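PDB 7C7D: alpha-1,3-glucanase from Streptomyces thermodiastaticus, which probably hydrolyses internal alpha-1,3-glucosidic linkages of alpha-1,3-glucan, as a thermostable endo-acting member of glycoside hydrolase family 87. Local coordinates for residues A[92-97]-A[187-192]; A[114-119]-A[161-166]; A[385-390]-A[442-447]; A[436-441]-A[478-483]; A[556-561]-A[583-588]. All coordinates share one frame; numbering follows the deposited sequence.

Contact 1: residues A[92-97]-A[187-192]; sequences AVRLDA and QVTVDV. With CA (calcium ion), chain C.
The side-chain amide of Q187 and the carboxylate of D96 lie almost in one plane, 13° apart, and NE2 of Q187 donates to D96 OD1 at 2.8 Å with an N-H...O angle of 165°. R94 lies over the same amide with its aliphatic part, its CD 3.6 Å from Q187 CD, while the guanidinium plane is tilted against the amide. Q187 gets there with CG anti to the backbone N (chi1 -176°), an extended chain running beside the outgoing end of 92-97. Behind this pair the strands run antiparallel. V93 with V190 and L95 with V188 are hydrogen-bonded pairs, V190 N reaching V93 O at 2.8 Å, and R94 with T189 is the non-hydrogen-bonded pair between them. L95 and V190 share a face, where L95 CD1 touches V190 CG2 at 3.8 Å; A92 CB, directed at the partner strand, meets T189 CG2 at 3.6 Å. Across from A92, D191 binds the calcium ion through both its backbone O and OD1, the latter 2.3 Å from the metal, and E63, E65, S88 and Q91 contribute further ligands. The ladder ends next to D191, consistent with strand pairing and calcium binding steadying each other.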
# COMPACT_ATOMS: atom_id res chain seq x y z
N ALA A 92 18.72 5.25 1.05
CA ALA A 92 18.80 5.25 -0.40
C ALA A 92 20.21 5.68 -0.78
O ALA A 92 21.04 5.97 0.09
CB ALA A 92 17.73 6.19 -1.00
N VAL A 93 20.48 5.73 -2.08
CA VAL A 93 21.81 6.09 -2.58
C VAL A 93 21.66 7.24 -3.56
O VAL A 93 20.99 7.09 -4.60
CB VAL A 93 22.51 4.90 -3.23
CG1 VAL A 93 23.86 5.32 -3.77
CG2 VAL A 93 22.68 3.75 -2.23
N ARG A 94 22.28 8.37 -3.25
CA ARG A 94 22.25 9.54 -4.12
C ARG A 94 23.36 9.41 -5.14
O ARG A 94 24.54 9.28 -4.77
CB ARG A 94 22.44 10.81 -3.30
CG ARG A 94 22.38 12.08 -4.15
CD ARG A 94 22.35 13.33 -3.29
NE ARG A 94 23.63 13.56 -2.62
CZ ARG A 94 23.81 13.56 -1.31
NH1 ARG A 94 22.78 13.34 -0.49
NH2 ARG A 94 25.01 13.78 -0.80
N LEU A 95 23.00 9.42 -6.41
CA LEU A 95 23.96 9.34 -7.51
C LEU A 95 24.03 10.70 -8.18
O LEU A 95 23.09 11.11 -8.86
CB LEU A 95 23.51 8.30 -8.53
CG LEU A 95 23.26 6.87 -8.04
CD1 LEU A 95 22.79 6.02 -9.20
CD2 LEU A 95 24.52 6.29 -7.42
N ASP A 96 25.14 11.40 -7.99
CA ASP A 96 25.44 12.47 -8.91
C ASP A 96 25.59 11.89 -10.30
O ASP A 96 25.93 10.70 -10.48
CB ASP A 96 26.80 13.10 -8.58
CG ASP A 96 26.74 14.05 -7.39
OD1 ASP A 96 25.65 14.55 -7.08
OD2 ASP A 96 27.81 14.26 -6.76
N ALA A 97 25.40 12.74 -11.32
CA ALA A 97 26.12 12.40 -12.53
C ALA A 97 27.57 12.24 -12.07
O ALA A 97 28.29 13.21 -11.90
CB ALA A 97 25.94 13.53 -13.59
N GLN A 187 20.70 14.14 -11.16
CA GLN A 187 21.06 13.45 -9.92
C GLN A 187 19.89 12.58 -9.48
O GLN A 187 18.77 13.08 -9.34
CB GLN A 187 21.40 14.48 -8.85
CG GLN A 187 21.88 13.91 -7.53
CD GLN A 187 21.97 14.97 -6.46
OE1 GLN A 187 20.94 15.47 -5.99
NE2 GLN A 187 23.18 15.35 -6.09
N VAL A 188 20.13 11.29 -9.28
CA VAL A 188 19.07 10.34 -8.99
C VAL A 188 19.35 9.70 -7.64
O VAL A 188 20.44 9.18 -7.40
CB VAL A 188 18.95 9.25 -10.08
CG1 VAL A 188 17.75 8.35 -9.79
CG2 VAL A 188 18.85 9.88 -11.46
N THR A 189 18.36 9.74 -6.75
CA THR A 189 18.44 9.03 -5.48
C THR A 189 17.71 7.71 -5.66
O THR A 189 16.49 7.68 -5.84
CB THR A 189 17.84 9.89 -4.37
OG1 THR A 189 18.63 11.08 -4.24
CG2 THR A 189 17.87 9.13 -3.04
N VAL A 190 18.46 6.61 -5.66
CA VAL A 190 17.92 5.28 -5.91
C VAL A 190 17.61 4.61 -4.58
O VAL A 190 18.48 4.49 -3.72
CB VAL A 190 18.90 4.45 -6.75
CG1 VAL A 190 18.30 3.08 -7.05
CG2 VAL A 190 19.24 5.17 -8.06
N ASP A 191 16.38 4.14 -4.43
CA ASP A 191 15.93 3.55 -3.17
C ASP A 191 16.07 2.03 -3.16
O ASP A 191 16.68 1.46 -2.24
CB ASP A 191 14.47 3.96 -2.95
CG ASP A 191 13.88 3.41 -1.67
OD1 ASP A 191 14.65 2.88 -0.83
OD2 ASP A 191 12.64 3.51 -1.51
N VAL A 192 15.48 1.37 -4.15
CA VAL A 192 15.34 -0.09 -4.17
C VAL A 192 15.03 -0.47 -5.61
O VAL A 192 14.41 0.30 -6.34
CB VAL A 192 14.24 -0.55 -3.17
CG1 VAL A 192 12.91 0.15 -3.40
CG2 VAL A 192 14.08 -2.08 -3.20
CA CA C . 16.26 1.73 0.29

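Contact 2: residues A[114-119]-A[161-166]; sequences VAYSVP and FYDNTR
An antiparallel ladder of the N-terminal beta-sandwich domain joins V114 to T165 and Y116 to D163 as hydrogen-bonded pairs, with A115 and N164 as the non-hydrogen-bonded pair between them. V114 N reaches T165 O at 2.8 Å (164°), and Y116 N reaches D163 O at 2.9 Å. The Y116 side chain leaves with CG between its backbone N and carbonyl carbon (chi1 72°), which lays the ring alongside D163 and across T165: its CE1 is 3.6 Å from T165 CG2. At the far end Y116 OH comes within 2.6 Å of D163 OD2, the ring and carboxylate planes being 74° apart; the same hydroxyl is hydrogen-bonded to T142 N, and D163 OD1 takes a bond from H326. A phenylalanine in place of Y116 would probably leave T142 N without its acceptor and D163 OD2 without its close polar neighbour. Past the ladder S117 turns its hydroxyl to F161 O, OG donating at 2.8 Å from above the carbonyl plane. S117 CB meanwhile sits over one face of the Y162 ring, 4.1 Å from its centroid, a CH-pi contact. Water 1 extends this end, accepting from V118 N and lying 3.1 Å from F161 O. Strand 188-196 runs along the other edge of strand 109-117, while the V114, Y116 and T165 side chains pack on strand 133-142 of the second sheet. N164 reaches out to Q325, D349 and R372, tying the sandwich to the parallel beta-helix.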
# COMPACT_ATOMS: atom_id res chain seq x y z
N VAL A 114 12.47 0.29 -10.63
CA VAL A 114 13.35 1.04 -9.74
C VAL A 114 12.55 2.14 -9.06
O VAL A 114 11.91 2.95 -9.73
CB VAL A 114 14.54 1.64 -10.50
CG1 VAL A 114 15.44 2.42 -9.55
CG2 VAL A 114 15.33 0.54 -11.19
N ALA A 115 12.61 2.18 -7.73
CA ALA A 115 12.05 3.29 -6.96
C ALA A 115 13.15 4.32 -6.74
O ALA A 115 14.25 3.98 -6.31
CB ALA A 115 11.51 2.79 -5.62
N TYR A 116 12.85 5.58 -7.05
CA TYR A 116 13.88 6.61 -7.11
C TYR A 116 13.23 7.96 -6.87
O TYR A 116 12.00 8.10 -6.95
CB TYR A 116 14.54 6.62 -8.50
CG TYR A 116 13.57 7.19 -9.51
CD1 TYR A 116 12.59 6.38 -10.08
CD2 TYR A 116 13.55 8.55 -9.80
CE1 TYR A 116 11.63 6.91 -10.93
CE2 TYR A 116 12.59 9.08 -10.64
CZ TYR A 116 11.65 8.26 -11.21
OH TYR A 116 10.70 8.78 -12.06
N SER A 117 14.06 8.97 -6.63
CA SER A 117 13.63 10.36 -6.59
C SER A 117 14.62 11.22 -7.38
O SER A 117 15.82 10.94 -7.38
CB SER A 117 13.60 10.85 -5.13
OG SER A 117 13.15 12.19 -5.03
N VAL A 118 14.12 12.24 -8.06
CA VAL A 118 14.97 13.29 -8.63
C VAL A 118 14.47 14.61 -8.11
O VAL A 118 13.32 14.72 -7.64
CB VAL A 118 14.99 13.25 -10.18
CG1 VAL A 118 15.56 11.94 -10.68
CG2 VAL A 118 13.62 13.55 -10.75
N PRO A 119 15.29 15.67 -8.16
CA PRO A 119 14.87 16.95 -7.59
C PRO A 119 13.63 17.51 -8.28
O PRO A 119 13.43 17.34 -9.48
CB PRO A 119 16.09 17.85 -7.81
CG PRO A 119 17.24 16.90 -7.86
CD PRO A 119 16.70 15.70 -8.59
N PHE A 161 7.95 11.80 -2.50
CA PHE A 161 9.18 12.22 -3.17
C PHE A 161 9.65 11.23 -4.22
O PHE A 161 10.38 11.61 -5.14
CB PHE A 161 10.31 12.37 -2.15
CG PHE A 161 9.95 13.23 -0.98
CD1 PHE A 161 9.39 14.49 -1.16
CD2 PHE A 161 10.17 12.79 0.32
CE1 PHE A 161 9.06 15.28 -0.08
CE2 PHE A 161 9.83 13.57 1.40
CZ PHE A 161 9.28 14.82 1.20
N TYR A 162 9.28 9.96 -4.08
CA TYR A 162 9.78 8.90 -4.94
C TYR A 162 8.77 8.58 -6.03
O TYR A 162 7.65 9.11 -6.06
CB TYR A 162 10.13 7.65 -4.11
CG TYR A 162 11.30 7.87 -3.17
CD1 TYR A 162 11.12 8.46 -1.93
CD2 TYR A 162 12.60 7.52 -3.55
CE1 TYR A 162 12.18 8.69 -1.08
CE2 TYR A 162 13.68 7.76 -2.71
CZ TYR A 162 13.46 8.34 -1.47
OH TYR A 162 14.53 8.58 -0.64
N ASP A 163 9.18 7.70 -6.93
CA ASP A 163 8.42 7.28 -8.09
C ASP A 163 9.03 5.96 -8.52
O ASP A 163 10.15 5.62 -8.11
CB ASP A 163 8.57 8.33 -9.20
CG ASP A 163 7.70 8.06 -10.38
OD1 ASP A 163 6.50 7.78 -10.17
OD2 ASP A 163 8.21 8.16 -11.53
N ASN A 164 8.31 5.21 -9.35
CA ASN A 164 8.78 3.93 -9.85
C ASN A 164 8.86 3.97 -11.36
O ASN A 164 7.91 4.39 -12.03
CB ASN A 164 7.88 2.78 -9.38
CG ASN A 164 8.09 2.46 -7.91
OD1 ASN A 164 8.85 1.56 -7.57
ND2 ASN A 164 7.44 3.22 -7.03
N THR A 165 9.99 3.53 -11.89
CA THR A 165 10.20 3.47 -13.32
C THR A 165 10.61 2.04 -13.68
O THR A 165 11.33 1.39 -12.92
CB THR A 165 11.25 4.50 -13.75
OG1 THR A 165 11.39 4.48 -15.17
CG2 THR A 165 12.61 4.24 -13.09
N ARG A 166 10.12 1.55 -14.81
CA ARG A 166 10.31 0.15 -15.17
C ARG A 166 10.83 0.00 -16.59
O ARG A 166 10.68 0.89 -17.43
CB ARG A 166 9.02 -0.66 -14.99
CG ARG A 166 7.95 -0.37 -16.03
CD ARG A 166 6.73 -1.27 -15.85
NE ARG A 166 5.70 -1.00 -16.86
CZ ARG A 166 4.61 -1.73 -17.03
NH1 ARG A 166 4.38 -2.80 -16.28
NH2 ARG A 166 3.75 -1.40 -17.99
O HOH W 1 11.07 12.14 -8.11

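Contact 3: residues A[385-390]-A[442-447]; sequences YAPDTD and PFHPLA
Two irregular loops meet through one backbone bond, Y385 N to P442 O, 2.8 Å long with an N-H...O angle of 156°; Y385 itself takes a positive phi. P442, which follows a cis peptide bond, brings its ring up to the tyrosine, its CG 3.9 Å from Y385 CA and its CD 4.2 Å from Y385 CD1. H444 points toward the other loop. With CG anti to its own carbonyl carbon, its imidazole swings across to Y385, where NE2 gives a weak hydrogen bond to Y385 O, 3.1 Å and bent to 138°. One face of that imidazole carries P387: CD stands 3.7 Å from the ring centroid, only 10° off the normal, a CH-pi contact over the centre. An alanine at H444 would probably leave Y385 O without this donor and P387 CD without the ring beneath it, opening a gap between the loops. Both loops leave parallel strands of one beta-helix face: 385-390 follows strand 379-382, whereas the longer loop that includes 442-447 comes after strand 432-435, with strand 407-410 lying between the two strands. Backbone bonds from 386-390 to T360, A361, N363 and T413 tie that loop to its flanking turns.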
# COMPACT_ATOMS: atom_id res chain seq x y z
N TYR A 385 -22.19 4.31 4.98
CA TYR A 385 -23.42 3.93 4.29
C TYR A 385 -23.92 2.54 4.68
O TYR A 385 -25.08 2.39 5.09
CB TYR A 385 -23.30 4.03 2.75
CG TYR A 385 -22.54 5.23 2.24
CD1 TYR A 385 -22.99 6.52 2.47
CD2 TYR A 385 -21.36 5.07 1.53
CE1 TYR A 385 -22.29 7.62 2.00
CE2 TYR A 385 -20.65 6.16 1.05
CZ TYR A 385 -21.12 7.43 1.29
OH TYR A 385 -20.42 8.52 0.82
N ALA A 386 -23.07 1.53 4.54
CA ALA A 386 -23.41 0.16 4.89
C ALA A 386 -22.11 -0.52 5.30
O ALA A 386 -21.06 -0.20 4.75
CB ALA A 386 -24.02 -0.59 3.70
N PRO A 387 -22.16 -1.44 6.25
CA PRO A 387 -20.91 -2.05 6.72
C PRO A 387 -20.25 -2.90 5.65
O PRO A 387 -20.90 -3.69 4.97
CB PRO A 387 -21.36 -2.90 7.92
CG PRO A 387 -22.81 -3.16 7.67
CD PRO A 387 -23.33 -1.92 7.00
N ASP A 388 -18.94 -2.75 5.51
CA ASP A 388 -18.18 -3.79 4.84
C ASP A 388 -18.28 -5.03 5.72
O ASP A 388 -18.10 -4.95 6.94
CB ASP A 388 -16.71 -3.38 4.72
CG ASP A 388 -16.49 -2.19 3.80
OD1 ASP A 388 -17.35 -1.85 2.96
OD2 ASP A 388 -15.40 -1.58 3.92
N THR A 389 -18.59 -6.18 5.12
CA THR A 389 -18.90 -7.38 5.87
C THR A 389 -18.17 -8.57 5.26
O THR A 389 -18.21 -8.76 4.04
CB THR A 389 -20.41 -7.63 5.86
OG1 THR A 389 -21.09 -6.49 6.41
CG2 THR A 389 -20.76 -8.86 6.67
N ASP A 390 -17.51 -9.36 6.11
CA ASP A 390 -16.84 -10.59 5.67
C ASP A 390 -15.78 -10.32 4.61
O ASP A 390 -15.55 -11.15 3.74
CB ASP A 390 -17.84 -11.64 5.18
CG ASP A 390 -18.80 -12.06 6.26
OD1 ASP A 390 -18.33 -12.47 7.34
OD2 ASP A 390 -20.02 -11.98 6.03
N PRO A 442 -23.46 8.27 7.33
CA PRO A 442 -23.66 7.28 8.38
C PRO A 442 -22.53 6.26 8.43
O PRO A 442 -22.23 5.60 7.43
CB PRO A 442 -24.97 6.60 7.97
CG PRO A 442 -24.97 6.69 6.49
CD PRO A 442 -24.30 8.00 6.15
N PHE A 443 -21.92 6.13 9.60
CA PHE A 443 -20.80 5.24 9.82
C PHE A 443 -21.26 4.02 10.60
O PHE A 443 -22.15 4.10 11.45
CB PHE A 443 -19.72 5.98 10.62
CG PHE A 443 -18.52 5.14 10.95
CD1 PHE A 443 -17.63 4.73 9.96
CD2 PHE A 443 -18.26 4.77 12.27
CE1 PHE A 443 -16.52 3.97 10.27
CE2 PHE A 443 -17.14 4.02 12.59
CZ PHE A 443 -16.27 3.61 11.59
N HIS A 444 -20.65 2.88 10.30
CA HIS A 444 -20.98 1.62 10.97
C HIS A 444 -19.78 1.13 11.76
O HIS A 444 -18.82 0.60 11.17
CB HIS A 444 -21.43 0.59 9.94
CG HIS A 444 -22.71 0.99 9.27
ND1 HIS A 444 -23.94 0.55 9.70
CD2 HIS A 444 -22.95 1.85 8.25
CE1 HIS A 444 -24.88 1.10 8.96
NE2 HIS A 444 -24.31 1.89 8.06
N PRO A 445 -19.79 1.27 13.08
CA PRO A 445 -18.61 0.90 13.88
C PRO A 445 -18.32 -0.59 13.83
O PRO A 445 -19.13 -1.41 13.39
CB PRO A 445 -18.99 1.34 15.30
CG PRO A 445 -20.07 2.34 15.12
CD PRO A 445 -20.82 1.93 13.89
N LEU A 446 -17.12 -0.94 14.30
CA LEU A 446 -16.67 -2.32 14.30
C LEU A 446 -17.69 -3.23 14.98
O LEU A 446 -18.23 -2.90 16.04
CB LEU A 446 -15.34 -2.42 15.06
CG LEU A 446 -14.18 -1.60 14.48
CD1 LEU A 446 -13.11 -1.38 15.54
CD2 LEU A 446 -13.58 -2.28 13.26
N ALA A 447 -17.96 -4.37 14.36
CA ALA A 447 -18.93 -5.32 14.89
C ALA A 447 -18.48 -6.74 14.58
O ALA A 447 -17.73 -6.99 13.63
CB ALA A 447 -20.34 -5.08 14.31

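Contact 4: residues A[436-441]-A[478-483]; sequences NQKFAE and SYDSAI
D480 OD2 accepts both K438 N, at 2.9 Å and nearly straight (170°), and water 3, 2.7 Å away. The amide uses the lone pair of OD2 that faces away from OD1, and K438 CG lies 3.3 Å from the same oxygen; OD1 is held by Q510. Water 3 in turn accepts from F439 N. A second doubly held oxygen is N436 O, which receives D480 N at 3.1 Å from above its carbonyl plane and a proton from water 2, whose other contact is S481 OG. These loops follow neighbouring rungs of the parallel beta-helix, strands 432-435 and 474-477, so the bonds join adjacent coils. Next along, Q437 lies flat on Y479: its amide is turned only 4° from the ring plane, and its CG stands 3.8 Å from the ring centroid, over one face. With CG anti to the backbone N (chi1 -173°), the extended chain of Q437 crosses the ring obliquely, laying the amide on its face. Its other flank meets F439, whose ring has Q437 CG over one face. N436 turns its side chain to the second loop, ND2 donating to S481 O at 3.2 Å while OD1 accepts from L446 N. K438 NZ ends in a salt bridge to E441 OE2, 2.9 Å long.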
# COMPACT_ATOMS: atom_id res chain seq x y z
N ASN A 436 -12.49 2.86 15.20
CA ASN A 436 -13.84 3.41 15.19
C ASN A 436 -13.86 4.91 14.90
O ASN A 436 -14.78 5.63 15.31
CB ASN A 436 -14.58 3.10 16.50
CG ASN A 436 -15.27 1.74 16.47
OD1 ASN A 436 -15.57 1.21 15.39
ND2 ASN A 436 -15.54 1.18 17.65
N GLN A 437 -12.85 5.42 14.19
CA GLN A 437 -12.85 6.80 13.72
C GLN A 437 -13.79 6.91 12.53
O GLN A 437 -13.60 6.24 11.51
CB GLN A 437 -11.43 7.22 13.33
CG GLN A 437 -11.30 8.71 12.99
CD GLN A 437 -9.86 9.18 12.88
OE1 GLN A 437 -8.93 8.38 12.90
NE2 GLN A 437 -9.68 10.49 12.74
N LYS A 438 -14.82 7.75 12.65
CA LYS A 438 -15.89 7.71 11.67
C LYS A 438 -15.66 8.60 10.45
O LYS A 438 -16.04 8.22 9.34
CB LYS A 438 -17.24 8.03 12.32
CG LYS A 438 -17.39 9.45 12.82
CD LYS A 438 -18.73 9.60 13.51
CE LYS A 438 -18.91 10.99 14.08
NZ LYS A 438 -20.25 11.12 14.71
N PHE A 439 -15.05 9.77 10.64
CA PHE A 439 -14.85 10.77 9.59
C PHE A 439 -16.13 11.43 9.07
O PHE A 439 -16.14 12.64 8.81
CB PHE A 439 -14.02 10.24 8.41
CG PHE A 439 -12.68 9.69 8.80
CD1 PHE A 439 -11.61 10.53 9.05
CD2 PHE A 439 -12.49 8.32 8.90
CE1 PHE A 439 -10.37 10.01 9.40
CE2 PHE A 439 -11.26 7.80 9.24
CZ PHE A 439 -10.20 8.65 9.49
N ALA A 440 -17.20 10.65 8.89
CA ALA A 440 -18.47 11.16 8.37
C ALA A 440 -19.58 10.19 8.77
O ALA A 440 -19.32 9.16 9.39
CB ALA A 440 -18.40 11.34 6.85
N GLU A 441 -20.81 10.53 8.40
CA GLU A 441 -21.96 9.69 8.68
C GLU A 441 -22.71 9.39 7.39
O GLU A 441 -22.63 10.18 6.44
CB GLU A 441 -22.91 10.39 9.67
CG GLU A 441 -22.33 10.58 11.08
CD GLU A 441 -22.35 9.31 11.92
OE1 GLU A 441 -22.76 8.25 11.42
OE2 GLU A 441 -21.95 9.39 13.11
N SER A 478 -10.45 3.36 19.66
CA SER A 478 -11.87 3.57 19.95
C SER A 478 -12.25 5.04 19.76
O SER A 478 -12.79 5.70 20.65
CB SER A 478 -12.15 3.11 21.37
OG SER A 478 -11.28 3.80 22.25
N TYR A 479 -11.99 5.56 18.55
CA TYR A 479 -11.95 7.00 18.35
C TYR A 479 -13.30 7.66 18.62
O TYR A 479 -13.42 8.56 19.46
CB TYR A 479 -11.43 7.30 16.95
CG TYR A 479 -11.04 8.75 16.71
CD1 TYR A 479 -12.00 9.75 16.65
CD2 TYR A 479 -9.71 9.11 16.53
CE1 TYR A 479 -11.66 11.07 16.44
CE2 TYR A 479 -9.35 10.43 16.30
CZ TYR A 479 -10.34 11.40 16.26
OH TYR A 479 -10.01 12.73 16.04
N ASP A 480 -14.34 7.25 17.90
CA ASP A 480 -15.66 7.84 18.08
C ASP A 480 -16.64 6.96 18.84
O ASP A 480 -17.74 7.41 19.16
CB ASP A 480 -16.26 8.27 16.73
CG ASP A 480 -15.57 9.49 16.16
OD1 ASP A 480 -15.61 10.56 16.81
OD2 ASP A 480 -14.97 9.38 15.07
N SER A 481 -16.26 5.72 19.16
CA SER A 481 -17.11 4.83 19.94
C SER A 481 -16.26 3.68 20.47
O SER A 481 -15.18 3.39 19.94
CB SER A 481 -18.30 4.31 19.12
OG SER A 481 -17.87 3.49 18.05
N ALA A 482 -16.76 3.05 21.52
CA ALA A 482 -16.07 1.94 22.16
C ALA A 482 -16.01 0.73 21.24
O ALA A 482 -16.83 0.56 20.33
CB ALA A 482 -16.80 1.56 23.45
N ILE A 483 -15.02 -0.12 21.48
CA ILE A 483 -14.85 -1.34 20.70
C ILE A 483 -15.92 -2.35 21.13
O ILE A 483 -15.83 -2.94 22.21
CB ILE A 483 -13.44 -1.93 20.86
CG1 ILE A 483 -12.36 -0.87 20.61
CG2 ILE A 483 -13.28 -3.15 19.97
CD1 ILE A 483 -12.31 -0.30 19.20
O HOH W 2 -17.57 5.04 15.81
O HOH W 3 -14.25 11.12 13.08

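Contact 5: residues A[556-561]-A[583-588]; sequences YNCPFP and SDCSTW
A disulfide, C558 to C585, ties the end of the last strand in one parallel beta-helix sheet, 553-557, to the C-terminal loop. Its sulfurs are 2.0 Å apart and its chi3 is -86°, near the value of a relaxed bridge. The bridge lies over one face of Y556, whose CG is anti to its backbone N (chi1 178°), bringing the ring up between sulfur and indole. C558 SG sits 3.3 Å above that face, toward the rim, while C585 SG is farther, 5.3 Å from the ring centroid. On the opposite face W588 stacks, the ring centroids 4.7 Å apart and the planes inclined by 29°; Y556 OH lies over the indole, 3.7 Å from W588 CE2. At the tyrosine edge T587 O approaches CE1 at 3.4 Å. The loop supplying these groups turns tightly: D584 to T587 form a type I turn, and D584 OD1 takes S586 N in an Asx turn and also S586 OG, at 2.7 Å and from the same face of the carboxylate. Beyond, W588 also stacks on H469. The join combines a covalent link with sulfur and ring packing, which is consistent with holding the chain end down in a thermostable enzyme.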
# COMPACT_ATOMS: atom_id res chain seq x y z
N TYR A 556 3.39 0.95 28.92
CA TYR A 556 3.02 2.29 29.34
C TYR A 556 1.51 2.28 29.48
O TYR A 556 0.80 2.01 28.51
CB TYR A 556 3.45 3.29 28.26
CG TYR A 556 3.11 4.73 28.52
CD1 TYR A 556 3.95 5.53 29.27
CD2 TYR A 556 1.97 5.31 27.98
CE1 TYR A 556 3.66 6.86 29.50
CE2 TYR A 556 1.67 6.64 28.20
CZ TYR A 556 2.52 7.41 28.96
OH TYR A 556 2.23 8.74 29.19
N ASN A 557 1.01 2.49 30.69
CA ASN A 557 -0.42 2.38 30.96
C ASN A 557 -0.88 3.68 31.60
O ASN A 557 -0.80 3.85 32.82
CB ASN A 557 -0.72 1.16 31.84
CG ASN A 557 -2.21 0.89 31.99
OD1 ASN A 557 -3.04 1.77 31.76
ND2 ASN A 557 -2.55 -0.33 32.39
N CYS A 558 -1.38 4.60 30.78
CA CYS A 558 -1.73 5.94 31.23
C CYS A 558 -2.94 6.42 30.44
O CYS A 558 -2.82 7.19 29.48
CB CYS A 558 -0.54 6.90 31.05
SG CYS A 558 1.08 6.30 31.69
N PRO A 559 -4.14 5.96 30.81
CA PRO A 559 -5.34 6.32 30.03
C PRO A 559 -5.67 7.80 30.12
O PRO A 559 -5.45 8.46 31.14
CB PRO A 559 -6.46 5.49 30.68
CG PRO A 559 -5.76 4.42 31.44
CD PRO A 559 -4.45 5.00 31.88
N PHE A 560 -6.22 8.31 29.03
CA PHE A 560 -6.76 9.66 28.98
C PHE A 560 -8.10 9.62 28.25
O PHE A 560 -8.33 8.74 27.42
CB PHE A 560 -5.78 10.66 28.32
CG PHE A 560 -5.56 10.46 26.83
CD1 PHE A 560 -6.42 11.03 25.91
CD2 PHE A 560 -4.45 9.77 26.36
CE1 PHE A 560 -6.20 10.88 24.54
CE2 PHE A 560 -4.22 9.62 25.00
CZ PHE A 560 -5.10 10.17 24.09
N PRO A 561 -9.01 10.56 28.56
CA PRO A 561 -8.85 11.63 29.54
C PRO A 561 -9.01 11.18 30.98
O PRO A 561 -9.63 10.15 31.26
CB PRO A 561 -10.00 12.58 29.20
CG PRO A 561 -11.06 11.69 28.66
CD PRO A 561 -10.32 10.63 27.89
N SER A 583 7.39 3.80 34.88
CA SER A 583 6.99 4.19 36.23
C SER A 583 6.22 5.50 36.27
O SER A 583 5.42 5.70 37.19
CB SER A 583 8.20 4.26 37.16
OG SER A 583 8.92 3.04 37.18
N ASP A 584 6.45 6.41 35.32
CA ASP A 584 6.02 7.81 35.44
C ASP A 584 5.09 8.17 34.29
O ASP A 584 5.55 8.45 33.18
CB ASP A 584 7.24 8.72 35.47
CG ASP A 584 6.89 10.17 35.77
OD1 ASP A 584 5.68 10.50 35.85
OD2 ASP A 584 7.82 10.98 35.92
N CYS A 585 3.79 8.23 34.57
CA CYS A 585 2.82 8.57 33.53
C CYS A 585 2.90 10.02 33.09
O CYS A 585 2.34 10.37 32.04
CB CYS A 585 1.40 8.25 34.00
SG CYS A 585 0.91 6.54 33.71
N SER A 586 3.56 10.88 33.86
CA SER A 586 3.67 12.28 33.47
C SER A 586 4.79 12.53 32.45
O SER A 586 4.97 13.67 32.02
CB SER A 586 3.87 13.19 34.69
OG SER A 586 5.17 13.05 35.23
N THR A 587 5.53 11.50 32.08
CA THR A 587 6.58 11.61 31.08
C THR A 587 6.32 10.62 29.95
O THR A 587 5.48 9.72 30.05
CB THR A 587 7.97 11.33 31.69
OG1 THR A 587 8.04 9.97 32.11
CG2 THR A 587 8.22 12.25 32.88
N TRP A 588 7.05 10.80 28.87
CA TRP A 588 6.85 9.87 27.78
C TRP A 588 8.09 9.04 27.54
O TRP A 588 9.21 9.57 27.56
CB TRP A 588 6.47 10.61 26.50
CG TRP A 588 5.00 10.69 26.36
CD1 TRP A 588 4.18 11.65 26.87
CD2 TRP A 588 4.16 9.74 25.70
NE1 TRP A 588 2.87 11.36 26.55
CE2 TRP A 588 2.84 10.20 25.83
CE3 TRP A 588 4.40 8.56 25.00
CZ2 TRP A 588 1.76 9.51 25.29
CZ3 TRP A 588 3.33 7.88 24.46
CH2 TRP A 588 2.02 8.36 24.61

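Overall arrangement
Along the chain the contacts fall in two domains. Contacts 1 and 2 lie in the N-terminal beta-sandwich, their centres 9 Å apart; contact 2 falls within the span that contact 1 brackets, and strands 109-117 and 188-196 pair directly, D191 N to A115 O and T189 O to S117 N. Contacts 3, 4 and 5 follow in the beta-helix domain. Contacts 3 and 4, with centres 11 Å apart, alternate along the sequence and share the long loop 436-447, where F443 packs on K438. Contact 5, about 23 Å from contact 4 between centres, closes the C-terminal end. The centres of contacts 1 and 3 are 44 Å apart, on opposite sides of the chain's centre and in different domains.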